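Local coordinates for envelope polyprotein (Puumala orthohantavirus, PDB 5FXU) that forms the Gn ectodomain of the hantaviral surface, part of the envelope glycoprotein layer and probably involved in cell entry together with its partner Gc, at residues A[33-38]-A[84-89]; A[125-130]-A[151-156]; A[198-201]-A[205-208]. All coordinates share one frame; numbering follows the deposited sequence.

The three contacts differ in burial and chemistry. Contact 2 is a core contact, a mainly apolar meeting of side chains, with one tyrosine hydroxyl against a methyl, from strands 120-130 and 147-155 that belong to different sheets. Contact 1 is partly buried: a loop turn rests on strand 79-89 through a few aliphatic atoms and a bridging water. Contact 3 lies at the surface, where two arms of one loop pack through a methionine set against a valine and the aliphatic part of a lysine. Contacts 1 and 2 both involve strand 120-130, since Val34 and Leu37 also pack on it, yet their nearest atoms are about 8 Å apart. Contact 3 stands separate, about 16 Å from contact 2 at the nearest atoms.

Contact 1. Residues A[33-38]-A[84-89]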
loop_
_atom_site.group_PDB
_atom_site.type_symbol
_atom_site.label_atom_id
_atom_site.label_comp_id
_atom_site.label_asym_id
_atom_site.label_seq_id
_atom_site.Cartn_x
_atom_site.Cartn_y
_atom_site.Cartn_z
ATOM N N GLN A 33 15.200 -7.525 -14.017
ATOM C CA GLN A 33 14.947 -8.566 -13.027
ATOM C C GLN A 33 13.603 -8.516 -12.319
ATOM O O GLN A 33 13.224 -9.501 -11.688
ATOM C CB GLN A 33 16.079 -8.596 -12.007
ATOM C CG GLN A 33 17.389 -9.077 -12.609
ATOM C CD GLN A 33 18.532 -9.070 -11.616
ATOM O OE1 GLN A 33 18.332 -9.165 -10.394
ATOM N NE2 GLN A 33 19.760 -8.972 -12.144
ATOM N N VAL A 34 12.882 -7.406 -12.427
ATOM C CA VAL A 34 11.636 -7.194 -11.681
ATOM C C VAL A 34 10.540 -8.126 -12.150
ATOM O O VAL A 34 9.786 -8.669 -11.335
ATOM C CB VAL A 34 11.162 -5.727 -11.792
ATOM C CG1 VAL A 34 9.802 -5.514 -11.165
ATOM C CG2 VAL A 34 12.167 -4.794 -11.133
ATOM N N GLU A 35 10.459 -8.325 -13.462
ATOM C CA GLU A 35 9.458 -9.227 -14.052
ATOM C C GLU A 35 9.641 -10.713 -13.636
ATOM O O GLU A 35 8.680 -11.484 -13.649
ATOM C CB GLU A 35 9.404 -9.040 -15.591
ATOM C CG GLU A 35 8.936 -7.647 -16.073
ATOM C CD GLU A 35 10.058 -6.680 -16.490
ATOM O OE1 GLU A 35 11.168 -6.737 -15.894
ATOM O OE2 GLU A 35 9.801 -5.816 -17.367
ATOM N N SER A 36 10.856 -11.092 -13.232
ATOM C CA SER A 36 11.155 -12.444 -12.729
ATOM C C SER A 36 10.955 -12.667 -11.229
ATOM O O SER A 36 11.053 -13.801 -10.775
ATOM C CB SER A 36 12.604 -12.802 -13.058
ATOM O OG SER A 36 12.790 -12.795 -14.454
ATOM N N LEU A 37 10.712 -11.613 -10.456
ATOM C CA LEU A 37 10.707 -11.728 -8.992
ATOM C C LEU A 37 9.567 -12.602 -8.464
ATOM O O LEU A 37 8.408 -12.370 -8.776
ATOM C CB LEU A 37 10.658 -10.341 -8.334
ATOM C CG LEU A 37 11.910 -9.469 -8.450
ATOM C CD1 LEU A 37 11.689 -8.159 -7.713
ATOM C CD2 LEU A 37 13.166 -10.167 -7.930
ATOM N N LYS A 38 9.925 -13.605 -7.661
ATOM C CA LYS A 38 8.976 -14.526 -7.027
ATOM C C LYS A 38 9.271 -14.547 -5.524
ATOM O O LYS A 38 10.433 -14.656 -5.126
ATOM C CB LYS A 38 9.148 -15.941 -7.613
ATOM C CG LYS A 38 7.837 -16.647 -8.032
ATOM C CD LYS A 38 7.161 -17.256 -6.814
ATOM C CE LYS A 38 7.679 -18.656 -6.514
ATOM N NZ LYS A 38 7.098 -19.742 -7.356
ATOM N N SER A 84 3.393 0.039 -22.492
ATOM C CA SER A 84 2.953 -1.266 -22.961
ATOM C C SER A 84 2.309 -2.072 -21.836
ATOM O O SER A 84 2.482 -1.766 -20.658
ATOM C CB SER A 84 4.130 -2.039 -23.540
ATOM O OG SER A 84 5.179 -2.177 -22.605
ATOM N N GLU A 85 1.558 -3.104 -22.209
ATOM C CA GLU A 85 0.902 -3.982 -21.240
ATOM C C GLU A 85 1.761 -5.199 -20.971
ATOM O O GLU A 85 2.219 -5.852 -21.895
ATOM C CB GLU A 85 -0.494 -4.382 -21.709
ATOM C CG GLU A 85 -1.535 -3.317 -21.377
ATOM C CD GLU A 85 -1.290 -2.015 -22.129
ATOM O OE1 GLU A 85 -1.444 -2.026 -23.368
ATOM O OE2 GLU A 85 -0.962 -0.983 -21.494
ATOM N N ILE A 86 2.019 -5.456 -19.695
ATOM C CA ILE A 86 2.839 -6.585 -19.249
ATOM C C ILE A 86 2.169 -7.220 -18.067
ATOM O O ILE A 86 1.252 -6.632 -17.500
ATOM C CB ILE A 86 4.228 -6.149 -18.803
ATOM C CG1 ILE A 86 4.133 -5.150 -17.653
ATOM C CG2 ILE A 86 4.962 -5.540 -19.978
ATOM C CD1 ILE A 86 5.459 -4.887 -17.000
ATOM N N ASN A 87 2.633 -8.411 -17.714
ATOM C CA ASN A 87 2.123 -9.143 -16.559
ATOM C C ASN A 87 3.186 -9.147 -15.500
ATOM O O ASN A 87 4.321 -9.448 -15.785
ATOM C CB ASN A 87 1.739 -10.569 -16.930
ATOM C CG ASN A 87 0.434 -10.626 -17.694
ATOM O OD1 ASN A 87 -0.640 -10.424 -17.124
ATOM N ND2 ASN A 87 0.509 -10.885 -18.975
ATOM N N LEU A 88 2.822 -8.758 -14.289
ATOM C CA LEU A 88 3.712 -8.840 -13.141
ATOM C C LEU A 88 3.162 -9.927 -12.229
ATOM O O LEU A 88 2.007 -10.332 -12.384
ATOM C CB LEU A 88 3.774 -7.481 -12.424
ATOM C CG LEU A 88 4.391 -6.327 -13.241
ATOM C CD1 LEU A 88 4.296 -5.005 -12.492
ATOM C CD2 LEU A 88 5.843 -6.598 -13.604
ATOM N N ARG A 89 3.981 -10.420 -11.307
ATOM C CA ARG A 89 3.479 -11.276 -10.253
ATOM C C ARG A 89 3.990 -10.874 -8.917
ATOM O O ARG A 89 5.047 -10.259 -8.816
ATOM C CB ARG A 89 3.962 -12.708 -10.417
ATOM C CG ARG A 89 3.782 -13.409 -11.746
ATOM C CD ARG A 89 4.428 -14.804 -11.637
ATOM N NE ARG A 89 3.965 -15.776 -12.638
ATOM C CZ ARG A 89 2.835 -16.497 -12.578
ATOM N NH1 ARG A 89 1.981 -16.365 -11.563
ATOM N NH2 ARG A 89 2.537 -17.348 -13.568
HETATM O O HOH W 1 6.946 -9.396 -10.776
#
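The loop that joins strands 19-30 and 39-41 bends through a turn with helix-like backbone angles at 33-36, laying Glu35 against Leu88 and Ile86 of strand 79-89. Two backbone bonds hold the turn, Ser36 N to Gln33 O at 3.2 Å and Leu37 N to Val34 O at 3.2 Å. Glu35 meets the strand with its methylene rather than its charge: CG lies 4.1 Å from CD2 of Leu88, the two side chains running aslant to one another. The bend at chi2 (100°) leaves OE2 in loose contact with the strand, 4.5 Å from Ile86 CD1. A glutamate suits this partly buried place because its aliphatic stem can pack while its acid end remains near Lys59, a long and weak ion pair. Water 1 joins the backbones, donating a hydrogen bond to Val34 O at 3.0 Å and accepting one from Arg89 N at 3.2 Å. Arg89 suits the exposed edge, its long chain ending in NH1 hydrogen-bonded to Ser52 O. Strand 54-64 pairs with 84-89, Trp323 of strand 321-323 touches Val34, Glu35, Ile86 and Leu88, while Val34 packs on Leu114 and Cys121, and Leu37 on Phe112 and Pro123, of strands 107-116 and 120-130.

Contact 2. Residues A[125-130]-A[151-156]; sequences VFLIGP and VNYEKT
Leu127 contributes the larger share of this buried contact, reaching from strand 120-130 toward Val151 and Tyr153 of strand 147-155. The backbones stay well apart, with the closest pair of CA atoms, those of Leu127 and Val151, at 9.1 Å, so side chains alone bridge the gap. A single methyl does the touching: Leu127 CD2 lies 3.8 Å from Val151 CG1 and 4.1 Å from Val151 CG2, set against both branches of the valine. With chi1 at 179°, Leu127 extends CG away from its own backbone N and carries the branched end across to the other strand. Leucine suits the place because its fork lies far enough from the main chain to span the distance, whereas the short, beta-branched Val151 fits a strand and offers two methyls close to its backbone.

Tyr153 comes from further along its strand, its side chain crossing that of Leu127 at about a right angle. Its ring carries OH to within 3.8 Å of Leu127 CD2, a van der Waals approach of the phenolic oxygen to the methyl.

Phe45 touches both Leu127 and Tyr153, and Leu5 of strand 3-9 also packs on Leu127. Strand 120-130 is paired with 19-30 and 107-116, strand 147-155 with 3-9 and 139-144; this is side-chain packing between two separate sheets of the Gn head, a usual way for a beta-rich domain to build its interior.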
loop_
_atom_site.group_PDB
_atom_site.type_symbol
_atom_site.label_atom_id
_atom_site.label_comp_id
_atom_site.label_asym_id
_atom_site.label_seq_id
_atom_site.Cartn_x
_atom_site.Cartn_y
_atom_site.Cartn_z
ATOM N N VAL A 125 8.623 -5.478 0.865
ATOM C CA VAL A 125 7.890 -6.713 1.166
ATOM C C VAL A 125 6.981 -6.484 2.364
ATOM O O VAL A 125 7.433 -5.998 3.381
ATOM C CB VAL A 125 8.864 -7.861 1.448
ATOM C CG1 VAL A 125 8.120 -9.093 1.920
ATOM C CG2 VAL A 125 9.653 -8.170 0.195
ATOM N N PHE A 126 5.721 -6.855 2.216
ATOM C CA PHE A 126 4.727 -6.768 3.281
ATOM C C PHE A 126 4.330 -8.176 3.691
ATOM O O PHE A 126 4.046 -9.015 2.829
ATOM C CB PHE A 126 3.482 -6.041 2.785
ATOM C CG PHE A 126 3.708 -4.581 2.521
ATOM C CD1 PHE A 126 4.139 -4.136 1.253
ATOM C CD2 PHE A 126 3.509 -3.636 3.517
ATOM C CE1 PHE A 126 4.368 -2.779 1.002
ATOM C CE2 PHE A 126 3.754 -2.280 3.272
ATOM C CZ PHE A 126 4.187 -1.855 2.008
ATOM N N LEU A 127 4.275 -8.426 5.001
ATOM C CA LEU A 127 3.806 -9.708 5.542
ATOM C C LEU A 127 2.719 -9.440 6.531
ATOM O O LEU A 127 2.914 -8.690 7.485
ATOM C CB LEU A 127 4.961 -10.399 6.216
ATOM C CG LEU A 127 4.684 -11.744 6.858
ATOM C CD1 LEU A 127 4.356 -12.776 5.802
ATOM C CD2 LEU A 127 5.907 -12.185 7.645
ATOM N N ILE A 128 1.557 -10.031 6.282
ATOM C CA ILE A 128 0.367 -9.870 7.131
ATOM C C ILE A 128 -0.152 -11.246 7.466
ATOM O O ILE A 128 -0.255 -12.099 6.599
ATOM C CB ILE A 128 -0.745 -9.160 6.371
ATOM C CG1 ILE A 128 -0.264 -7.780 5.915
ATOM C CG2 ILE A 128 -1.989 -8.984 7.236
ATOM C CD1 ILE A 128 -1.156 -7.153 4.862
ATOM N N GLY A 129 -0.515 -11.469 8.716
ATOM C CA GLY A 129 -1.048 -12.758 9.076
ATOM C C GLY A 129 -1.624 -12.889 10.460
ATOM O O GLY A 129 -1.651 -11.944 11.232
ATOM N N PRO A 130 -2.104 -14.083 10.786
ATOM C CA PRO A 130 -2.792 -14.233 12.086
ATOM C C PRO A 130 -1.838 -14.122 13.259
ATOM O O PRO A 130 -0.651 -14.491 13.168
ATOM C CB PRO A 130 -3.440 -15.612 12.007
ATOM C CG PRO A 130 -3.124 -16.145 10.654
ATOM C CD PRO A 130 -2.013 -15.353 10.049
ATOM N N VAL A 151 12.616 -13.015 8.827
ATOM C CA VAL A 151 11.456 -12.599 9.594
ATOM C C VAL A 151 11.745 -12.945 11.034
ATOM O O VAL A 151 12.045 -14.091 11.323
ATOM C CB VAL A 151 10.168 -13.299 9.135
ATOM C CG1 VAL A 151 8.964 -12.731 9.884
ATOM C CG2 VAL A 151 9.947 -13.125 7.636
ATOM N N ASN A 152 11.668 -11.961 11.926
ATOM C CA ASN A 152 11.896 -12.150 13.357
ATOM C C ASN A 152 10.644 -11.785 14.117
ATOM O O ASN A 152 10.179 -10.637 14.055
ATOM C CB ASN A 152 13.049 -11.295 13.864
ATOM C CG ASN A 152 14.395 -11.771 13.347
ATOM O OD1 ASN A 152 14.698 -12.965 13.353
ATOM N ND2 ASN A 152 15.223 -10.828 12.911
ATOM N N TYR A 153 10.105 -12.760 14.842
ATOM C CA TYR A 153 8.939 -12.529 15.685
ATOM C C TYR A 153 9.494 -12.261 17.059
ATOM O O TYR A 153 10.245 -13.069 17.579
ATOM C CB TYR A 153 8.023 -13.735 15.664
ATOM C CG TYR A 153 7.378 -13.955 14.312
ATOM C CD1 TYR A 153 8.063 -14.597 13.292
ATOM C CD2 TYR A 153 6.061 -13.562 14.067
ATOM C CE1 TYR A 153 7.468 -14.823 12.061
ATOM C CE2 TYR A 153 5.470 -13.781 12.828
ATOM C CZ TYR A 153 6.175 -14.407 11.834
ATOM O OH TYR A 153 5.612 -14.617 10.590
ATOM N N GLU A 154 9.153 -11.110 17.621
ATOM C CA GLU A 154 9.729 -10.646 18.875
ATOM C C GLU A 154 8.614 -10.246 19.819
ATOM O O GLU A 154 7.676 -9.558 19.403
ATOM C CB GLU A 154 10.642 -9.456 18.586
ATOM C CG GLU A 154 11.876 -9.345 19.487
ATOM C CD GLU A 154 13.152 -8.993 18.714
ATOM O OE1 GLU A 154 13.101 -8.096 17.832
ATOM O OE2 GLU A 154 14.192 -9.643 18.978
ATOM N N LYS A 155 8.705 -10.693 21.073
ATOM C CA LYS A 155 7.638 -10.469 22.048
ATOM C C LYS A 155 7.761 -9.059 22.616
ATOM O O LYS A 155 8.861 -8.553 22.836
ATOM C CB LYS A 155 7.569 -11.540 23.156
ATOM C CG LYS A 155 7.872 -12.993 22.769
ATOM C CD LYS A 155 7.060 -13.484 21.561
ATOM C CE LYS A 155 7.558 -14.832 21.015
ATOM N NZ LYS A 155 7.420 -14.966 19.530
ATOM N N THR A 156 6.618 -8.404 22.801
ATOM C CA THR A 156 6.594 -6.973 23.109
ATOM C C THR A 156 7.013 -6.684 24.560
ATOM O O THR A 156 6.668 -7.422 25.484
ATOM C CB THR A 156 5.222 -6.324 22.767
ATOM O OG1 THR A 156 5.296 -4.912 22.933
ATOM C CG2 THR A 156 4.095 -6.845 23.623
#

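Contact 3. Residues A[198-201]-A[205-208]; sequences KKVS and SMKL
Apolar contacts dominate where Met206 folds against Lys198 and Val200. The methionine is bent at both chi2 (-58°) and chi3 (-61°), which curls its end back so that CE lies 3.8 Å from Lys198 CG. Nearer the backbone, Met206 CG meets the valine, 3.8 Å from Val200 CG2 and 3.9 Å from Val200 CG1, the two side chains crossing at about a right angle. A flexible, unbranched methionine can bend to touch both neighbours at once, and the aliphatic stem of lysine supplies a partner whose charged end can turn elsewhere.

Contacts of mixed polarity come next: Lys198 O lies 3.6 Å from Met206 CE, and Ser205 OG sits 3.9 Å from Val200 CG2.

The side-chain hydrogen bond stays within one arm. Lys198 bends at chi2 and chi4 and gives NZ to Lys199 O at 3.2 Å, approaching with a tilt of 28° from the carbonyl plane. Outside the contact, salt bridges join Lys199 NZ with Asp318 and Lys207 NZ with Asp317, and backbone bonds tie Lys198 to Gln227 and Met206 to Gly228.

Both arms belong to the surface loop between strand 185-197 and helix 208-216, where Lys207 centres an inverse gamma turn and takes the N-cap position of the helix.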
loop_
_atom_site.group_PDB
_atom_site.type_symbol
_atom_site.label_atom_id
_atom_site.label_comp_id
_atom_site.label_asym_id
_atom_site.label_seq_id
_atom_site.Cartn_x
_atom_site.Cartn_y
_atom_site.Cartn_z
ATOM N N LYS A 198 -13.051 -3.317 -5.998
ATOM C CA LYS A 198 -14.336 -3.896 -5.664
ATOM C C LYS A 198 -15.469 -3.056 -6.266
ATOM O O LYS A 198 -15.711 -1.914 -5.873
ATOM C CB LYS A 198 -14.481 -4.013 -4.141
ATOM C CG LYS A 198 -15.797 -4.600 -3.634
ATOM C CD LYS A 198 -15.963 -6.044 -4.086
ATOM C CE LYS A 198 -17.233 -6.709 -3.550
ATOM N NZ LYS A 198 -18.539 -6.208 -4.056
ATOM N N LYS A 199 -16.176 -3.661 -7.209
ATOM C CA LYS A 199 -17.285 -3.038 -7.926
ATOM C C LYS A 199 -18.639 -3.382 -7.272
ATOM O O LYS A 199 -18.770 -4.446 -6.661
ATOM C CB LYS A 199 -17.266 -3.560 -9.362
ATOM C CG LYS A 199 -17.203 -2.485 -10.408
ATOM C CD LYS A 199 -16.934 -3.048 -11.789
ATOM C CE LYS A 199 -17.779 -2.324 -12.811
ATOM N NZ LYS A 199 -17.402 -2.775 -14.165
ATOM N N VAL A 200 -19.610 -2.466 -7.357
ATOM C CA VAL A 200 -21.038 -2.801 -7.151
ATOM C C VAL A 200 -21.785 -2.463 -8.444
ATOM O O VAL A 200 -21.275 -1.718 -9.288
ATOM C CB VAL A 200 -21.716 -2.102 -5.928
ATOM C CG1 VAL A 200 -21.187 -2.661 -4.620
ATOM C CG2 VAL A 200 -21.552 -0.586 -5.947
ATOM N N SER A 201 -22.974 -3.036 -8.618
ATOM C CA SER A 201 -23.788 -2.807 -9.839
ATOM C C SER A 201 -24.373 -1.390 -9.955
ATOM O O SER A 201 -24.445 -0.840 -11.054
ATOM C CB SER A 201 -24.923 -3.829 -9.913
ATOM O OG SER A 201 -25.455 -4.077 -8.622
ATOM N N SER A 205 -21.457 4.153 -3.898
ATOM C CA SER A 205 -20.904 3.783 -2.583
ATOM C C SER A 205 -19.411 3.354 -2.581
ATOM O O SER A 205 -18.747 3.478 -1.547
ATOM C CB SER A 205 -21.762 2.687 -1.919
ATOM O OG SER A 205 -21.619 1.427 -2.567
ATOM N N MET A 206 -18.924 2.819 -3.706
ATOM C CA MET A 206 -17.541 2.356 -3.855
ATOM C C MET A 206 -16.662 3.308 -4.660
ATOM O O MET A 206 -15.495 2.977 -4.901
ATOM C CB MET A 206 -17.493 0.995 -4.544
ATOM C CG MET A 206 -18.349 -0.089 -3.914
ATOM S SD MET A 206 -17.974 -0.448 -2.201
ATOM C CE MET A 206 -16.281 -0.981 -2.440
ATOM N N LYS A 207 -17.187 4.483 -5.036
ATOM C CA LYS A 207 -16.407 5.472 -5.811
ATOM C C LYS A 207 -15.406 6.206 -4.883
ATOM O O LYS A 207 -15.615 7.339 -4.428
ATOM C CB LYS A 207 -17.300 6.428 -6.653
ATOM C CG LYS A 207 -17.570 6.071 -8.143
ATOM C CD LYS A 207 -18.610 4.999 -8.357
ATOM C CE LYS A 207 -19.458 5.232 -9.618
ATOM N NZ LYS A 207 -18.709 4.859 -10.840
ATOM N N LEU A 208 -14.287 5.524 -4.625
ATOM C CA LEU A 208 -13.279 5.984 -3.670
ATOM C C LEU A 208 -12.729 7.391 -3.961
ATOM O O LEU A 208 -12.595 8.196 -3.035
ATOM C CB LEU A 208 -12.152 4.963 -3.584
ATOM C CG LEU A 208 -10.977 5.237 -2.652
ATOM C CD1 LEU A 208 -11.471 5.409 -1.221
ATOM C CD2 LEU A 208 -9.975 4.097 -2.752
#